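Local coordinates for phosphatidylethanolamine-binding protein (PDB 2GZQ), which probably binds phosphatidylethanolamine or related phosphorylated ligands in a small anion-binding pocket of its beta fold, at residues 64-69 against 111-116; 80-85 against 101-106; 121-126 against 158-163. All blocks are in the same frame, centred on the assembly; numbering follows the deposited sequence.

Contact 1 (64-69 against 111-116); sequences PRNIKF and ELVKGT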
loop_
_atom_site.group_PDB
_atom_site.type_symbol
_atom_site.label_atom_id
_atom_site.label_comp_id
_atom_site.label_asym_id
_atom_site.label_seq_id
_atom_site.Cartn_x
_atom_site.Cartn_y
_atom_site.Cartn_z
ATOM N N PRO A 64 -4.909 -6.567 -7.467
ATOM C CA PRO A 64 -6.226 -6.986 -6.976
ATOM C C PRO A 64 -7.351 -6.692 -7.949
ATOM O O PRO A 64 -7.435 -5.585 -8.484
ATOM C CB PRO A 64 -6.371 -6.188 -5.690
ATOM C CG PRO A 64 -4.956 -6.078 -5.178
ATOM C CD PRO A 64 -4.138 -5.850 -6.433
ATOM N N ARG A 65 -8.242 -7.647 -8.159
ATOM C CA ARG A 65 -9.332 -7.450 -9.092
ATOM C C ARG A 65 -10.305 -6.389 -8.566
ATOM O O ARG A 65 -10.869 -5.629 -9.352
ATOM C CB ARG A 65 -10.073 -8.765 -9.346
ATOM C CG ARG A 65 -11.088 -8.661 -10.461
ATOM C CD ARG A 65 -11.684 -10.000 -10.847
ATOM N NE ARG A 65 -12.707 -9.857 -11.892
ATOM C CZ ARG A 65 -13.439 -10.863 -12.360
ATOM N NH1 ARG A 65 -14.339 -10.658 -13.298
ATOM N NH2 ARG A 65 -13.267 -12.082 -11.889
ATOM N N ASN A 66 -10.591 -6.408 -7.271
ATOM C CA ASN A 66 -11.592 -5.507 -6.708
ATOM C C ASN A 66 -11.121 -4.877 -5.428
ATOM O O ASN A 66 -10.760 -5.591 -4.479
ATOM C CB ASN A 66 -12.909 -6.231 -6.441
ATOM C CG ASN A 66 -13.618 -6.559 -7.689
ATOM O OD1 ASN A 66 -14.246 -5.702 -8.298
ATOM N ND2 ASN A 66 -13.491 -7.796 -8.111
ATOM N N ILE A 67 -11.128 -3.548 -5.384
ATOM C CA ILE A 67 -10.897 -2.807 -4.172
ATOM C C ILE A 67 -12.076 -1.889 -3.985
ATOM O O ILE A 67 -12.596 -1.347 -4.960
ATOM C CB ILE A 67 -9.583 -2.038 -4.237
ATOM C CG1 ILE A 67 -8.413 -3.012 -4.286
ATOM C CG2 ILE A 67 -9.449 -1.075 -3.062
ATOM C CD1 ILE A 67 -7.076 -2.368 -4.481
ATOM N N LYS A 68 -12.552 -1.776 -2.756
ATOM C CA LYS A 68 -13.689 -0.896 -2.450
ATOM C C LYS A 68 -13.398 -0.075 -1.220
ATOM O O LYS A 68 -12.870 -0.580 -0.238
ATOM C CB LYS A 68 -14.952 -1.699 -2.169
ATOM C CG LYS A 68 -15.416 -2.512 -3.356
ATOM C CD LYS A 68 -16.752 -3.234 -3.118
ATOM C CE LYS A 68 -17.029 -4.252 -4.228
ATOM N NZ LYS A 68 -18.493 -4.491 -4.427
ATOM N N PHE A 69 -13.760 1.187 -1.285
ATOM C CA PHE A 69 -13.550 2.133 -0.202
ATOM C C PHE A 69 -14.884 2.488 0.431
ATOM O O PHE A 69 -15.892 2.609 -0.269
ATOM C CB PHE A 69 -12.863 3.415 -0.725
ATOM C CG PHE A 69 -11.648 3.141 -1.544
ATOM C CD1 PHE A 69 -10.507 2.647 -0.960
ATOM C CD2 PHE A 69 -11.668 3.315 -2.913
ATOM C CE1 PHE A 69 -9.383 2.360 -1.718
ATOM C CE2 PHE A 69 -10.561 3.001 -3.678
ATOM C CZ PHE A 69 -9.411 2.541 -3.062
ATOM N N GLU A 111 -14.901 2.438 -5.886
ATOM C CA GLU A 111 -14.546 1.106 -6.402
ATOM C C GLU A 111 -13.377 1.244 -7.366
ATOM O O GLU A 111 -13.378 2.138 -8.234
ATOM C CB GLU A 111 -15.727 0.472 -7.134
ATOM C CG GLU A 111 -16.489 -0.531 -6.320
ATOM C CD GLU A 111 -17.264 -1.484 -7.194
ATOM O OE1 GLU A 111 -18.310 -1.064 -7.738
ATOM O OE2 GLU A 111 -16.821 -2.644 -7.347
ATOM N N LEU A 112 -12.384 0.378 -7.219
ATOM C CA LEU A 112 -11.275 0.289 -8.157
ATOM C C LEU A 112 -11.214 -1.127 -8.644
ATOM O O LEU A 112 -11.001 -2.034 -7.866
ATOM C CB LEU A 112 -9.956 0.688 -7.481
ATOM C CG LEU A 112 -8.735 0.877 -8.392
ATOM C CD1 LEU A 112 -8.960 2.089 -9.288
ATOM C CD2 LEU A 112 -7.469 1.030 -7.585
ATOM N N VAL A 113 -11.392 -1.291 -9.951
ATOM C CA VAL A 113 -11.476 -2.605 -10.583
ATOM C C VAL A 113 -10.241 -2.808 -11.447
ATOM O O VAL A 113 -9.928 -1.997 -12.303
ATOM C CB VAL A 113 -12.757 -2.733 -11.430
ATOM C CG1 VAL A 113 -12.864 -4.142 -12.015
ATOM C CG2 VAL A 113 -13.970 -2.378 -10.586
ATOM N N LYS A 114 -9.497 -3.862 -11.151
ATOM C CA LYS A 114 -8.252 -4.174 -11.857
ATOM C C LYS A 114 -7.266 -3.013 -11.823
ATOM O O LYS A 114 -6.480 -2.823 -12.756
ATOM C CB LYS A 114 -8.527 -4.592 -13.302
ATOM C CG LYS A 114 -9.220 -5.915 -13.406
ATOM C CD LYS A 114 -9.069 -6.541 -14.793
ATOM C CE LYS A 114 -9.893 -7.802 -14.907
ATOM N NZ LYS A 114 -9.721 -8.493 -16.219
ATOM N N GLY A 115 -7.281 -2.253 -10.733
ATOM C CA GLY A 115 -6.178 -1.387 -10.411
ATOM C C GLY A 115 -6.129 -0.039 -11.094
ATOM O O GLY A 115 -5.179 0.710 -10.854
ATOM N N THR A 116 -7.131 0.321 -11.893
ATOM C CA THR A 116 -7.075 1.583 -12.629
ATOM C C THR A 116 -8.445 1.991 -13.147
ATOM O O THR A 116 -9.379 1.184 -13.236
ATOM C CB THR A 116 -6.090 1.473 -13.773
ATOM O OG1 THR A 116 -5.841 2.786 -14.299
ATOM C CG2 THR A 116 -6.595 0.564 -14.851
HETATM O O HOH W 1 -8.297 -2.912 -8.141
HETATM O O HOH W 2 -14.526 -3.155 -6.725
HETATM O O HOH W 3 -16.568 -4.613 -9.560
#

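Contact 2 (80-85 against 101-106); sequences ILFMID and HWAVSG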
loop_
_atom_site.group_PDB
_atom_site.type_symbol
_atom_site.label_atom_id
_atom_site.label_comp_id
_atom_site.label_asym_id
_atom_site.label_seq_id
_atom_site.Cartn_x
_atom_site.Cartn_y
_atom_site.Cartn_z
ATOM N N ILE A 80 -4.467 8.195 -3.115
ATOM C CA ILE A 80 -3.243 7.552 -3.588
ATOM C C ILE A 80 -3.022 6.313 -2.729
ATOM O O ILE A 80 -3.142 6.364 -1.499
ATOM C CB ILE A 80 -2.031 8.538 -3.573
ATOM C CG1 ILE A 80 -0.783 7.852 -4.104
ATOM C CG2 ILE A 80 -1.848 9.172 -2.210
ATOM C CD1 ILE A 80 0.370 8.821 -4.385
ATOM N N LEU A 81 -2.734 5.195 -3.385
ATOM C CA LEU A 81 -2.645 3.892 -2.737
ATOM C C LEU A 81 -1.270 3.311 -3.007
ATOM O O LEU A 81 -0.829 3.248 -4.156
ATOM C CB LEU A 81 -3.725 2.987 -3.326
ATOM C CG LEU A 81 -3.776 1.560 -2.801
ATOM C CD1 LEU A 81 -3.951 1.446 -1.314
ATOM C CD2 LEU A 81 -4.886 0.792 -3.487
ATOM N N PHE A 82 -0.615 2.868 -1.942
ATOM C CA PHE A 82 0.663 2.203 -2.036
ATOM C C PHE A 82 0.497 0.791 -1.471
ATOM O O PHE A 82 -0.114 0.635 -0.396
ATOM C CB PHE A 82 1.734 2.911 -1.180
ATOM C CG PHE A 82 2.059 4.327 -1.584
ATOM C CD1 PHE A 82 2.157 4.719 -2.898
ATOM C CD2 PHE A 82 2.301 5.297 -0.621
ATOM C CE1 PHE A 82 2.487 6.023 -3.218
ATOM C CE2 PHE A 82 2.642 6.559 -0.954
ATOM C CZ PHE A 82 2.717 6.943 -2.234
HETATM N N MSE A 83 1.069 -0.212 -2.122
HETATM C CA MSE A 83 1.236 -1.489 -1.516
HETATM C C MSE A 83 2.721 -1.751 -1.299
HETATM O O MSE A 83 3.533 -1.565 -2.220
HETATM C CB MSE A 83 0.652 -2.488 -2.461
HETATM C CG MSE A 83 0.764 -3.871 -2.012
HETATM SE SE MSE A 83 0.451 -4.888 -3.562
HETATM C CE MSE A 83 0.829 -6.648 -2.846
ATOM N N ILE A 84 3.067 -2.146 -0.074
ATOM C CA ILE A 84 4.449 -2.298 0.349
ATOM C C ILE A 84 4.681 -3.607 1.083
ATOM O O ILE A 84 3.769 -4.191 1.662
ATOM C CB ILE A 84 4.947 -1.143 1.229
ATOM C CG1 ILE A 84 4.108 -1.042 2.484
ATOM C CG2 ILE A 84 4.949 0.155 0.464
ATOM C CD1 ILE A 84 4.773 -0.299 3.592
ATOM N N ASP A 85 5.937 -4.021 1.110
ATOM C CA ASP A 85 6.429 -5.036 2.035
ATOM C C ASP A 85 7.458 -4.399 2.963
ATOM O O ASP A 85 8.574 -4.111 2.525
ATOM C CB ASP A 85 7.042 -6.195 1.257
ATOM C CG ASP A 85 7.469 -7.345 2.155
ATOM O OD1 ASP A 85 8.037 -8.333 1.628
ATOM O OD2 ASP A 85 7.217 -7.248 3.375
ATOM N N HIS A 101 5.516 -2.436 -4.046
ATOM C CA HIS A 101 4.889 -3.252 -5.058
ATOM C C HIS A 101 4.035 -2.483 -6.049
ATOM O O HIS A 101 3.861 -2.951 -7.188
ATOM C CB HIS A 101 4.036 -4.313 -4.358
ATOM C CG HIS A 101 4.850 -5.331 -3.652
ATOM N ND1 HIS A 101 5.527 -6.314 -4.322
ATOM C CD2 HIS A 101 5.161 -5.492 -2.342
ATOM C CE1 HIS A 101 6.218 -7.046 -3.457
ATOM N NE2 HIS A 101 6.006 -6.567 -2.244
ATOM N N TRP A 102 3.435 -1.375 -5.640
ATOM C CA TRP A 102 2.369 -0.755 -6.429
ATOM C C TRP A 102 2.133 0.632 -5.896
ATOM O O TRP A 102 2.091 0.824 -4.679
ATOM C CB TRP A 102 1.103 -1.620 -6.323
ATOM C CG TRP A 102 -0.068 -1.178 -7.146
ATOM C CD1 TRP A 102 -0.055 -0.546 -8.360
ATOM C CD2 TRP A 102 -1.435 -1.368 -6.799
ATOM N NE1 TRP A 102 -1.348 -0.339 -8.787
ATOM C CE2 TRP A 102 -2.212 -0.830 -7.841
ATOM C CE3 TRP A 102 -2.079 -1.950 -5.699
ATOM C CZ2 TRP A 102 -3.598 -0.818 -7.806
ATOM C CZ3 TRP A 102 -3.464 -1.964 -5.678
ATOM C CH2 TRP A 102 -4.213 -1.406 -6.728
ATOM N N ALA A 103 1.984 1.600 -6.796
ATOM C CA ALA A 103 1.566 2.953 -6.435
ATOM C C ALA A 103 0.658 3.507 -7.496
ATOM O O ALA A 103 1.048 3.632 -8.661
ATOM C CB ALA A 103 2.759 3.887 -6.268
ATOM N N VAL A 104 -0.559 3.871 -7.110
ATOM C CA VAL A 104 -1.536 4.420 -8.035
ATOM C C VAL A 104 -2.162 5.631 -7.360
ATOM O O VAL A 104 -2.509 5.601 -6.190
ATOM C CB VAL A 104 -2.565 3.354 -8.482
ATOM C CG1 VAL A 104 -3.306 2.743 -7.302
ATOM C CG2 VAL A 104 -3.523 3.913 -9.498
ATOM N N SER A 105 -2.295 6.705 -8.132
ATOM C CA SER A 105 -2.739 7.986 -7.628
ATOM C C SER A 105 -3.862 8.551 -8.475
ATOM O O SER A 105 -3.879 8.358 -9.690
ATOM C CB SER A 105 -1.522 8.903 -7.636
ATOM O OG SER A 105 -1.799 10.197 -7.128
ATOM N N GLY A 106 -4.832 9.214 -7.882
ATOM C CA GLY A 106 -5.901 9.837 -8.656
ATOM C C GLY A 106 -7.280 9.247 -8.480
ATOM O O GLY A 106 -8.226 9.679 -9.156
HETATM O O HOH W 4 7.364 -8.715 -1.017
#

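Contact 3 (121-126 against 158-163); sequences ITLLPY and VPLYRG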
loop_
_atom_site.group_PDB
_atom_site.type_symbol
_atom_site.label_atom_id
_atom_site.label_comp_id
_atom_site.label_asym_id
_atom_site.label_seq_id
_atom_site.Cartn_x
_atom_site.Cartn_y
_atom_site.Cartn_z
ATOM N N ILE A 121 -3.360 7.595 -12.248
ATOM C CA ILE A 121 -2.003 7.584 -12.756
ATOM C C ILE A 121 -1.304 6.450 -12.038
ATOM O O ILE A 121 -1.202 6.452 -10.796
ATOM C CB ILE A 121 -1.305 8.917 -12.461
ATOM C CG1 ILE A 121 -2.083 10.083 -13.039
ATOM C CG2 ILE A 121 0.114 8.880 -13.021
ATOM C CD1 ILE A 121 -1.456 11.440 -12.808
ATOM N N THR A 122 -0.785 5.495 -12.781
ATOM C CA THR A 122 -0.011 4.418 -12.216
ATOM C C THR A 122 1.463 4.814 -12.111
ATOM O O THR A 122 2.195 4.827 -13.099
ATOM C CB THR A 122 -0.213 3.113 -12.997
ATOM O OG1 THR A 122 -1.591 2.720 -12.871
ATOM C CG2 THR A 122 0.651 2.003 -12.473
ATOM N N LEU A 123 1.864 5.226 -10.927
ATOM C CA LEU A 123 3.211 5.723 -10.710
ATOM C C LEU A 123 4.217 4.572 -10.641
ATOM O O LEU A 123 5.335 4.675 -11.090
ATOM C CB LEU A 123 3.257 6.533 -9.415
ATOM C CG LEU A 123 2.420 7.800 -9.398
ATOM C CD1 LEU A 123 2.389 8.378 -7.964
ATOM C CD2 LEU A 123 2.938 8.813 -10.362
ATOM N N LEU A 124 3.782 3.439 -10.092
ATOM C CA LEU A 124 4.559 2.197 -10.111
ATOM C C LEU A 124 3.596 1.046 -10.391
ATOM O O LEU A 124 2.733 0.756 -9.546
ATOM C CB LEU A 124 5.275 1.969 -8.779
ATOM C CG LEU A 124 6.343 3.017 -8.463
ATOM C CD1 LEU A 124 6.770 2.894 -7.003
ATOM C CD2 LEU A 124 7.562 2.853 -9.379
ATOM N N PRO A 125 3.756 0.360 -11.542
ATOM C CA PRO A 125 2.783 -0.671 -11.831
ATOM C C PRO A 125 2.953 -1.865 -10.891
ATOM O O PRO A 125 4.054 -2.154 -10.408
ATOM C CB PRO A 125 3.088 -1.056 -13.278
ATOM C CG PRO A 125 4.526 -0.703 -13.482
ATOM C CD PRO A 125 4.799 0.461 -12.581
ATOM N N TYR A 126 1.855 -2.559 -10.641
ATOM C CA TYR A 126 1.821 -3.675 -9.708
ATOM C C TYR A 126 2.845 -4.732 -10.058
ATOM O O TYR A 126 2.860 -5.230 -11.200
ATOM C CB TYR A 126 0.419 -4.302 -9.722
ATOM C CG TYR A 126 0.278 -5.413 -8.721
ATOM C CD1 TYR A 126 -0.134 -5.164 -7.434
ATOM C CD2 TYR A 126 0.580 -6.723 -9.068
ATOM C CE1 TYR A 126 -0.278 -6.180 -6.520
ATOM C CE2 TYR A 126 0.468 -7.759 -8.146
ATOM C CZ TYR A 126 0.061 -7.475 -6.860
ATOM O OH TYR A 126 -0.048 -8.475 -5.900
ATOM N N VAL A 158 8.450 9.992 -6.204
ATOM C CA VAL A 158 7.816 8.977 -7.011
ATOM C C VAL A 158 7.381 9.596 -8.342
ATOM O O VAL A 158 6.203 9.939 -8.548
ATOM C CB VAL A 158 6.609 8.330 -6.306
ATOM C CG1 VAL A 158 6.216 7.074 -7.052
ATOM C CG2 VAL A 158 6.912 7.989 -4.860
ATOM N N PRO A 159 8.343 9.738 -9.253
ATOM C CA PRO A 159 7.991 10.451 -10.469
ATOM C C PRO A 159 7.095 9.666 -11.390
ATOM O O PRO A 159 6.889 8.470 -11.206
ATOM C CB PRO A 159 9.343 10.712 -11.134
ATOM C CG PRO A 159 10.342 10.552 -10.047
ATOM C CD PRO A 159 9.773 9.418 -9.224
ATOM N N LEU A 160 6.525 10.363 -12.342
ATOM C CA LEU A 160 5.770 9.668 -13.374
ATOM C C LEU A 160 6.579 8.539 -13.960
ATOM O O LEU A 160 7.783 8.628 -14.182
ATOM C CB LEU A 160 5.329 10.606 -14.471
ATOM C CG LEU A 160 4.445 11.776 -14.045
ATOM C CD1 LEU A 160 4.306 12.750 -15.164
ATOM C CD2 LEU A 160 3.102 11.282 -13.583
ATOM N N TYR A 161 5.911 7.428 -14.194
ATOM C CA TYR A 161 6.573 6.166 -14.541
ATOM C C TYR A 161 7.138 6.186 -15.974
ATOM O O TYR A 161 6.461 6.578 -16.949
ATOM C CB TYR A 161 5.607 5.007 -14.407
ATOM C CG TYR A 161 6.216 3.645 -14.593
ATOM C CD1 TYR A 161 5.886 2.854 -15.661
ATOM C CD2 TYR A 161 7.065 3.110 -13.636
ATOM C CE1 TYR A 161 6.386 1.577 -15.793
ATOM C CE2 TYR A 161 7.599 1.855 -13.771
ATOM C CZ TYR A 161 7.250 1.078 -14.850
ATOM O OH TYR A 161 7.730 -0.208 -15.017
ATOM N N ARG A 162 8.366 5.718 -16.105
ATOM C CA ARG A 162 9.097 5.610 -17.367
ATOM C C ARG A 162 9.731 4.235 -17.506
ATOM O O ARG A 162 10.560 4.008 -18.387
ATOM C CB ARG A 162 10.205 6.658 -17.432
ATOM C CG ARG A 162 9.719 8.067 -17.417
ATOM C CD ARG A 162 10.884 9.017 -17.574
ATOM N NE ARG A 162 11.645 9.111 -16.337
ATOM C CZ ARG A 162 12.912 9.514 -16.249
ATOM N NH1 ARG A 162 13.544 9.870 -17.342
ATOM N NH2 ARG A 162 13.508 9.607 -15.079
ATOM N N GLY A 163 9.307 3.304 -16.682
ATOM C CA GLY A 163 9.888 1.982 -16.686
ATOM C C GLY A 163 10.754 1.708 -15.471
ATOM O O GLY A 163 11.145 2.611 -14.727
HETATM O O HOH W 5 3.090 7.441 -13.777
HETATM O O HOH W 6 7.919 5.611 -11.517
#

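Contact 1 (64-69 against 111-116)
Ile-67 and Leu-112 face each other as a hydrogen-bonded antiparallel pair and hold the strands together through both of their peptide groups. Ile-67 N donates to Leu-112 O (2.9 Å), and Leu-112 N returns a bond to Ile-67 O (2.9 Å). Their side chains lie on the same face of the sheet, CB to CB 4.3 Å, and Phe-69 joins them there by bringing ring atom CE2 towards Leu-112 CB. On the other face CG of Lys-68, anti to its carbonyl carbon (chi1 -63°), starts an extended chain that runs alongside Glu-111 and points the same way. Their aliphatic parts touch at Lys-68 CG and Glu-111 CG (3.7 Å), while in the conformer described, one of two for Lys-68, the charged ends make only a long salt bridge, Lys-68 NZ to Glu-111 OE2, at 3.8 Å. Next to them Asn-66 sends its amide along the carboxylate, the two planes 23° apart, and one water links Asn-66 OD1 (2.9 Å) with Glu-111 OE2.

A third backbone bond runs from Lys-114 N to Arg-65 O (2.9 Å). Here the chain leaves the strand in a type I' turn, Val-113 to Thr-116, with Lys-114 and Gly-115 both at positive phi. A second water donates to Pro-64 O and Leu-112 O and accepts from Gly-115 N, so Leu-112 O is gripped by two donors. Further out, Arg-65 and Asn-66 both face Ser-42 in a classic beta bulge, and Trp-102 backs Ile-67. The chemistry is thus divided between faces: an apolar side turned to the protein interior, and a charged, hydrated side whose long ion pair, seen in one lysine conformer, probably adds little beside the backbone bonds.

Contact 2 (80-85 against 101-106)
Met-83 O, of a selenomethionine, accepts from two successive amides: His-101 N at 2.8 Å, and Trp-102 N in a weak bond at 3.4 Å. This is a classic beta bulge, His-101 and Trp-102 sharing one partner, and beyond it Leu-81 and Val-104 exchange paired backbone bonds. The bulge turns His-101 CB against Met-83 SE (3.7 Å in the conformer described) and lays the edge of the imidazole along Asp-85 CB. One water joins His-101 NE2 (2.8 Å) to Asp-85 OD1. Outside the segments, His-101 ND1 meets Val-127 O and Asp-85 OD1 meets His-138, which fixes both side chains. Such an Asp and His cluster at the end of the central strands is consistent with the ligand pocket of the phosphatidylethanolamine-binding family.

Further along the same face, Trp-102 has its CG anti to the backbone N (chi1 -176°), which swings the indole past Met-83 CB until its CZ3 lies 3.8 Å from Leu-81 CD2; Val-104 CG1 rests over one face of the indole. On the reverse face Ala-103 CB abuts the edge of the Phe-82 ring at CD1 (3.5 Å), and Ile-80 CD1 lies against Ser-105 OG, itself hydrogen-bonded to Lys-152 O.

Contact 3 (121-126 against 158-163)
A chi1 of -174° carries the ring of Tyr-161 away from its own backbone N and across to Pro-125, whose CD comes over one face, 3.5 Å from the ring centroid and 18° off the normal. In the conformer described (Pro-125 has a second) this is a CH-pi contact: the proline crosses the tyrosine at about a right angle, with CD leaning over the CE2 side of the ring. The ring thus lies between Pro-125 on one face and the backbone N of Gly-163, from its own segment, on the other, and the phenol oxygen is tethered to Glu-164.

Leu-123 has CG turned away from its carbonyl carbon (chi1 -64°) and sets its CB 3.8 Å from Val-158 CG1, stretching CD2 towards Leu-160 CD2. That same methyl of Leu-160 meets Ile-121 CG2 (3.9 Å), so it touches two residues of 121-126.

No direct hydrogen bond crosses the contact; polar backbone atoms are matched through water. One water donates to Thr-122 O (2.8 Å) and accepts from Tyr-161 N, while another donates to both Leu-123 O (2.8 Å) and Pro-159 O and lies at the edge of the tyrosine ring. Leu-123 O abuts Tyr-161 CB at 3.3 Å. Outside the segments, Val-158 leans on Phe-172 and Leu-123 on Ile-80, so the loop joins helix 171-174 to the sheet. The arrangement is that of an irregular loop laid against an outermost strand of a sheet, where Leu-123 and Leu-124 both face Ala-103 in a classic beta bulge and the chain turns a corner.

In the fold
From the N terminus, the chain enters contact 1 at 64-69, in the smaller antiparallel sheet, then crosses to the larger one through strand 77-85. Contact 2 closes first, when strand 99-107 returns beside it over a long connection; contact 1 closes next at 111-116, so contact 2 lies wholly within the loop of contact 1. Trp-102 meets Ile-67 and Gly-115 there, joining the two sheets. The chain next adds strand 121-124 along 99-107, its backbone meeting Ser-105 and Ala-103, and contact 3 follows in series, closing only when the loop after strand 138-148 reaches 158-163. Tyr-126 reaches back to Pro-64 and Met-83, linking all three contacts.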